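Local coordinates for protein amidohydrolase (Pseudomonas aeruginosa, PDB 2I5G) that probably acts as a metal-dependent dipeptidase of the M19 (membrane dipeptidase) family, hydrolysing dipeptides, at residues L198-M212 with V235-D249. The protein carries 2 engineered substitutions. Sequence-based numbering, arbitrary orientation.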
loop_
_atom_site.group_PDB
_atom_site.type_symbol
_atom_site.label_atom_id
_atom_site.label_comp_id
_atom_site.label_asym_id
_atom_site.label_seq_id
_atom_site.Cartn_x
_atom_site.Cartn_y
_atom_site.Cartn_z
ATOM N N LEU A 198 -20.293 -11.490 12.740
ATOM C CA LEU A 198 -20.439 -11.055 14.116
ATOM C C LEU A 198 -20.239 -12.216 15.077
ATOM O O LEU A 198 -19.707 -12.043 16.169
ATOM C CB LEU A 198 -21.825 -10.456 14.322
ATOM C CG LEU A 198 -22.137 -9.180 13.539
ATOM C CD1 LEU A 198 -23.600 -8.855 13.722
ATOM C CD2 LEU A 198 -21.260 -8.016 14.025
ATOM N N LYS A 199 -20.667 -13.404 14.670
ATOM C CA LYS A 199 -20.539 -14.577 15.523
ATOM C C LYS A 199 -19.103 -15.059 15.541
ATOM O O LYS A 199 -18.608 -15.530 16.570
ATOM C CB LYS A 199 -21.467 -15.694 15.030
ATOM C CG LYS A 199 -21.290 -17.020 15.758
ATOM C CD LYS A 199 -22.341 -18.047 15.330
ATOM C CE LYS A 199 -21.860 -19.480 15.549
ATOM N NZ LYS A 199 -21.495 -19.769 16.960
ATOM N N PHE A 200 -18.435 -14.915 14.402
ATOM C CA PHE A 200 -17.047 -15.338 14.260
ATOM C C PHE A 200 -16.079 -14.487 15.087
ATOM O O PHE A 200 -15.112 -15.010 15.643
ATOM C CB PHE A 200 -16.635 -15.284 12.784
ATOM C CG PHE A 200 -15.275 -15.874 12.501
ATOM C CD1 PHE A 200 -15.136 -17.224 12.211
ATOM C CD2 PHE A 200 -14.133 -15.073 12.529
ATOM C CE1 PHE A 200 -13.878 -17.773 11.952
ATOM C CE2 PHE A 200 -12.872 -15.611 12.273
ATOM C CZ PHE A 200 -12.743 -16.966 11.984
ATOM N N ILE A 201 -16.322 -13.182 15.173
ATOM C CA ILE A 201 -15.408 -12.335 15.933
ATOM C C ILE A 201 -15.629 -12.473 17.430
ATOM O O ILE A 201 -14.699 -12.309 18.214
ATOM C CB ILE A 201 -15.518 -10.842 15.542
ATOM C CG1 ILE A 201 -14.402 -10.057 16.233
ATOM C CG2 ILE A 201 -16.886 -10.286 15.934
ATOM C CD1 ILE A 201 -14.420 -8.566 15.948
ATOM N N ALA A 202 -16.857 -12.771 17.831
ATOM C CA ALA A 202 -17.139 -12.941 19.251
ATOM C C ALA A 202 -16.582 -14.290 19.723
ATOM O O ALA A 202 -16.022 -14.393 20.818
ATOM C CB ALA A 202 -18.641 -12.869 19.504
ATOM N N ASP A 203 -16.729 -15.321 18.894
ATOM C CA ASP A 203 -16.233 -16.644 19.255
ATOM C C ASP A 203 -14.734 -16.626 19.502
ATOM O O ASP A 203 -14.228 -17.381 20.332
ATOM C CB ASP A 203 -16.561 -17.669 18.166
ATOM C CG ASP A 203 -17.992 -18.156 18.242
ATOM O OD1 ASP A 203 -18.470 -18.410 19.368
ATOM O OD2 ASP A 203 -18.639 -18.298 17.184
ATOM N N HIS A 204 -14.032 -15.753 18.785
ATOM C CA HIS A 204 -12.590 -15.632 18.938
ATOM C C HIS A 204 -12.205 -14.566 19.963
ATOM O O HIS A 204 -11.155 -13.939 19.853
ATOM C CB HIS A 204 -11.934 -15.336 17.583
ATOM C CG HIS A 204 -12.002 -16.481 16.621
ATOM N ND1 HIS A 204 -13.155 -16.820 15.945
ATOM C CD2 HIS A 204 -11.075 -17.404 16.265
ATOM C CE1 HIS A 204 -12.937 -17.903 15.218
ATOM N NE2 HIS A 204 -11.682 -18.278 15.395
ATOM N N GLY A 205 -13.063 -14.373 20.959
ATOM C CA GLY A 205 -12.796 -13.405 22.007
ATOM C C GLY A 205 -12.813 -11.957 21.560
ATOM O O GLY A 205 -12.281 -11.084 22.251
ATOM N N GLY A 206 -13.433 -11.697 20.412
ATOM C CA GLY A 206 -13.495 -10.342 19.890
ATOM C C GLY A 206 -14.508 -9.430 20.558
ATOM O O GLY A 206 -15.278 -9.850 21.430
ATOM N N PHE A 207 -14.509 -8.168 20.140
ATOM C CA PHE A 207 -15.410 -7.169 20.698
ATOM C C PHE A 207 -16.116 -6.452 19.559
ATOM O O PHE A 207 -15.584 -6.366 18.453
ATOM C CB PHE A 207 -14.605 -6.163 21.526
ATOM C CG PHE A 207 -15.452 -5.209 22.311
ATOM C CD1 PHE A 207 -16.135 -5.636 23.446
ATOM C CD2 PHE A 207 -15.601 -3.890 21.895
ATOM C CE1 PHE A 207 -16.955 -4.762 24.152
ATOM C CE2 PHE A 207 -16.417 -3.012 22.593
ATOM C CZ PHE A 207 -17.096 -3.444 23.720
ATOM N N VAL A 208 -17.311 -5.936 19.821
ATOM C CA VAL A 208 -18.064 -5.230 18.787
ATOM C C VAL A 208 -18.776 -3.984 19.293
ATOM O O VAL A 208 -19.663 -4.068 20.138
ATOM C CB VAL A 208 -19.141 -6.130 18.154
ATOM C CG1 VAL A 208 -19.995 -5.307 17.182
ATOM C CG2 VAL A 208 -18.486 -7.318 17.452
ATOM N N GLY A 209 -18.382 -2.830 18.765
ATOM C CA GLY A 209 -19.022 -1.583 19.143
ATOM C C GLY A 209 -20.050 -1.244 18.070
ATOM O O GLY A 209 -19.699 -1.081 16.897
ATOM N N VAL A 210 -21.321 -1.156 18.458
ATOM C CA VAL A 210 -22.389 -0.848 17.512
ATOM C C VAL A 210 -22.455 0.649 17.259
ATOM O O VAL A 210 -22.412 1.446 18.195
ATOM C CB VAL A 210 -23.754 -1.327 18.033
ATOM C CG1 VAL A 210 -24.806 -1.151 16.964
ATOM C CG2 VAL A 210 -23.667 -2.780 18.450
ATOM N N THR A 211 -22.555 1.021 15.986
ATOM C CA THR A 211 -22.613 2.423 15.585
ATOM C C THR A 211 -24.035 2.860 15.233
ATOM O O THR A 211 -24.956 2.044 15.211
ATOM C CB THR A 211 -21.702 2.686 14.368
ATOM O OG1 THR A 211 -21.604 4.098 14.145
ATOM C CG2 THR A 211 -22.270 2.017 13.115
HETATM N N MSE A 212 -24.197 4.148 14.942
HETATM C CA MSE A 212 -25.504 4.711 14.605
HETATM C C MSE A 212 -25.498 5.579 13.345
HETATM O O MSE A 212 -26.389 6.405 13.152
HETATM C CB MSE A 212 -26.016 5.546 15.776
HETATM C CG MSE A 212 -25.050 6.636 16.196
HETATM SE SE MSE A 212 -25.794 7.873 17.470
HETATM C CE MSE A 212 -25.132 7.078 19.092
ATOM N N VAL A 235 -27.361 -7.246 17.698
ATOM C CA VAL A 235 -25.959 -7.641 17.791
ATOM C C VAL A 235 -25.675 -8.401 19.071
ATOM O O VAL A 235 -24.955 -9.397 19.059
ATOM C CB VAL A 235 -25.003 -6.405 17.719
ATOM C CG1 VAL A 235 -23.568 -6.826 18.023
ATOM C CG2 VAL A 235 -25.067 -5.775 16.338
HETATM N N MSE A 236 -26.234 -7.932 20.177
HETATM C CA MSE A 236 -26.013 -8.601 21.448
HETATM C C MSE A 236 -26.624 -9.996 21.430
HETATM O O MSE A 236 -26.239 -10.862 22.214
HETATM C CB MSE A 236 -26.612 -7.789 22.594
HETATM C CG MSE A 236 -26.320 -8.387 23.956
HETATM SE SE MSE A 236 -26.882 -7.269 25.417
HETATM C CE MSE A 236 -28.734 -7.829 25.489
ATOM N N ASN A 237 -27.576 -10.212 20.528
ATOM C CA ASN A 237 -28.221 -11.513 20.408
ATOM C C ASN A 237 -27.263 -12.554 19.825
ATOM O O ASN A 237 -27.445 -13.756 20.027
ATOM C CB ASN A 237 -29.466 -11.400 19.525
ATOM C CG ASN A 237 -30.058 -12.757 19.168
ATOM O OD1 ASN A 237 -30.434 -13.538 20.043
ATOM N ND2 ASN A 237 -30.145 -13.040 17.872
ATOM N N ILE A 238 -26.244 -12.089 19.102
ATOM C CA ILE A 238 -25.255 -12.975 18.484
ATOM C C ILE A 238 -23.943 -12.953 19.257
ATOM O O ILE A 238 -23.373 -13.994 19.583
ATOM C CB ILE A 238 -24.957 -12.534 17.032
ATOM C CG1 ILE A 238 -26.244 -12.548 16.212
ATOM C CG2 ILE A 238 -23.912 -13.446 16.401
ATOM C CD1 ILE A 238 -26.102 -11.894 14.861
ATOM N N VAL A 239 -23.476 -11.742 19.533
ATOM C CA VAL A 239 -22.223 -11.493 20.247
ATOM C C VAL A 239 -22.223 -11.847 21.746
ATOM O O VAL A 239 -21.233 -12.353 22.273
ATOM C CB VAL A 239 -21.820 -9.993 20.081
ATOM C CG1 VAL A 239 -20.734 -9.615 21.075
ATOM C CG2 VAL A 239 -21.352 -9.741 18.658
ATOM N N GLY A 240 -23.324 -11.571 22.433
ATOM C CA GLY A 240 -23.375 -11.851 23.857
ATOM C C GLY A 240 -23.149 -10.579 24.657
ATOM O O GLY A 240 -22.601 -9.606 24.132
ATOM N N GLU A 241 -23.537 -10.580 25.930
ATOM C CA GLU A 241 -23.395 -9.384 26.749
ATOM C C GLU A 241 -21.996 -9.002 27.182
ATOM O O GLU A 241 -21.818 -7.976 27.827
ATOM C CB GLU A 241 -24.287 -9.469 27.985
ATOM C CG GLU A 241 -24.069 -10.685 28.846
ATOM C CD GLU A 241 -24.881 -10.619 30.121
ATOM O OE1 GLU A 241 -24.483 -9.869 31.033
ATOM O OE2 GLU A 241 -25.924 -11.303 30.203
ATOM N N ASP A 242 -20.999 -9.799 26.829
ATOM C CA ASP A 242 -19.636 -9.470 27.227
ATOM C C ASP A 242 -18.758 -8.932 26.097
ATOM O O ASP A 242 -17.665 -8.428 26.348
ATOM C CB ASP A 242 -18.976 -10.688 27.868
ATOM C CG ASP A 242 -19.468 -10.941 29.287
ATOM O OD1 ASP A 242 -19.158 -12.020 29.837
ATOM O OD2 ASP A 242 -20.150 -10.060 29.856
ATOM N N ALA A 243 -19.243 -9.015 24.860
ATOM C CA ALA A 243 -18.469 -8.542 23.718
ATOM C C ALA A 243 -19.138 -7.420 22.915
ATOM O O ALA A 243 -18.855 -7.248 21.725
ATOM C CB ALA A 243 -18.162 -9.710 22.805
ATOM N N ILE A 244 -20.008 -6.649 23.562
ATOM C CA ILE A 244 -20.714 -5.571 22.881
ATOM C C ILE A 244 -20.527 -4.218 23.571
ATOM O O ILE A 244 -20.447 -4.139 24.791
ATOM C CB ILE A 244 -22.220 -5.889 22.782
ATOM C CG1 ILE A 244 -22.915 -4.872 21.890
ATOM C CG2 ILE A 244 -22.852 -5.874 24.170
ATOM C CD1 ILE A 244 -24.397 -5.106 21.760
ATOM N N GLY A 245 -20.462 -3.158 22.774
ATOM C CA GLY A 245 -20.284 -1.824 23.316
ATOM C C GLY A 245 -20.767 -0.753 22.354
ATOM O O GLY A 245 -21.353 -1.057 21.311
ATOM N N ILE A 246 -20.512 0.507 22.700
ATOM C CA ILE A 246 -20.929 1.627 21.868
ATOM C C ILE A 246 -19.804 2.236 21.038
ATOM O O ILE A 246 -18.671 2.356 21.504
ATOM C CB ILE A 246 -21.560 2.736 22.737
ATOM C CG1 ILE A 246 -22.884 2.238 23.306
ATOM C CG2 ILE A 246 -21.786 4.004 21.917
ATOM C CD1 ILE A 246 -23.876 1.784 22.245
ATOM N N GLY A 247 -20.144 2.609 19.805
ATOM C CA GLY A 247 -19.216 3.248 18.878
ATOM C C GLY A 247 -20.047 4.166 17.981
ATOM O O GLY A 247 -20.191 3.926 16.780
ATOM N N THR A 248 -20.604 5.220 18.577
ATOM C CA THR A 248 -21.475 6.164 17.875
ATOM C C THR A 248 -21.019 6.630 16.503
ATOM O O THR A 248 -21.806 6.652 15.556
ATOM C CB THR A 248 -21.732 7.429 18.713
ATOM O OG1 THR A 248 -20.567 8.263 18.693
ATOM C CG2 THR A 248 -22.060 7.056 20.142
ATOM N N ASP A 249 -19.757 7.021 16.398
ATOM C CA ASP A 249 -19.234 7.501 15.133
ATOM C C ASP A 249 -19.728 8.937 14.955
ATOM O O ASP A 249 -20.120 9.340 13.864
ATOM C CB ASP A 249 -19.727 6.601 13.995
ATOM C CG ASP A 249 -18.969 6.817 12.698
ATOM O OD1 ASP A 249 -17.819 7.299 12.751
ATOM O OD2 ASP A 249 -19.519 6.484 11.620
#
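Val208 and Val210 take strand 207-210 alongside strand 244-246 in parallel register, and four backbone hydrogen bonds join the two. They run from Val208 N to Ala243 O (2.8 Å), Gly245 N to Val208 O, Val210 N to Gly245 O and Gly247 N to Val210 O (3.0 Å), so Val208 and Val210 each give and accept one bond across the seam.

Apolar packing fills the space between this sheet and the helices outside it. On the face carrying Val208, Val210 and Ile244, branched residues suit both strand and core: Val210 CG2, anti to its carbonyl carbon, meets Val235 CG2 tip to tip at 3.9 Å, while Val208 lays CG1 on Val235 and CG2 on Val239. The axes of segments 198-203 and 235-239 approach to 9.1 Å at a crossing angle of -49°; small Ala202 lets Val239 come close, and Leu198 meets Ile238 at about a right angle, CD1 to CD1 4.1 Å.

On the opposite face, the Phe207 ring lies obliquely against the backbone, its CZ 3.5 Å from Gly245 N. Gly245, having no side chain, lets the ring sit this close to the backbone; the ring also meets Trp315. Further along the two chain segments, Thr211 OG1 lies 2.9 Å from Thr248 O, with Gly247 O also within reach. Thr248 OG1 is hydrogen-bonded to Asp14 OD1.

Strand 207-210, helix 225-239 and strand 244-246 form a beta-alpha-beta unit, the repeating element of the TIM-barrel fold to which this family belongs.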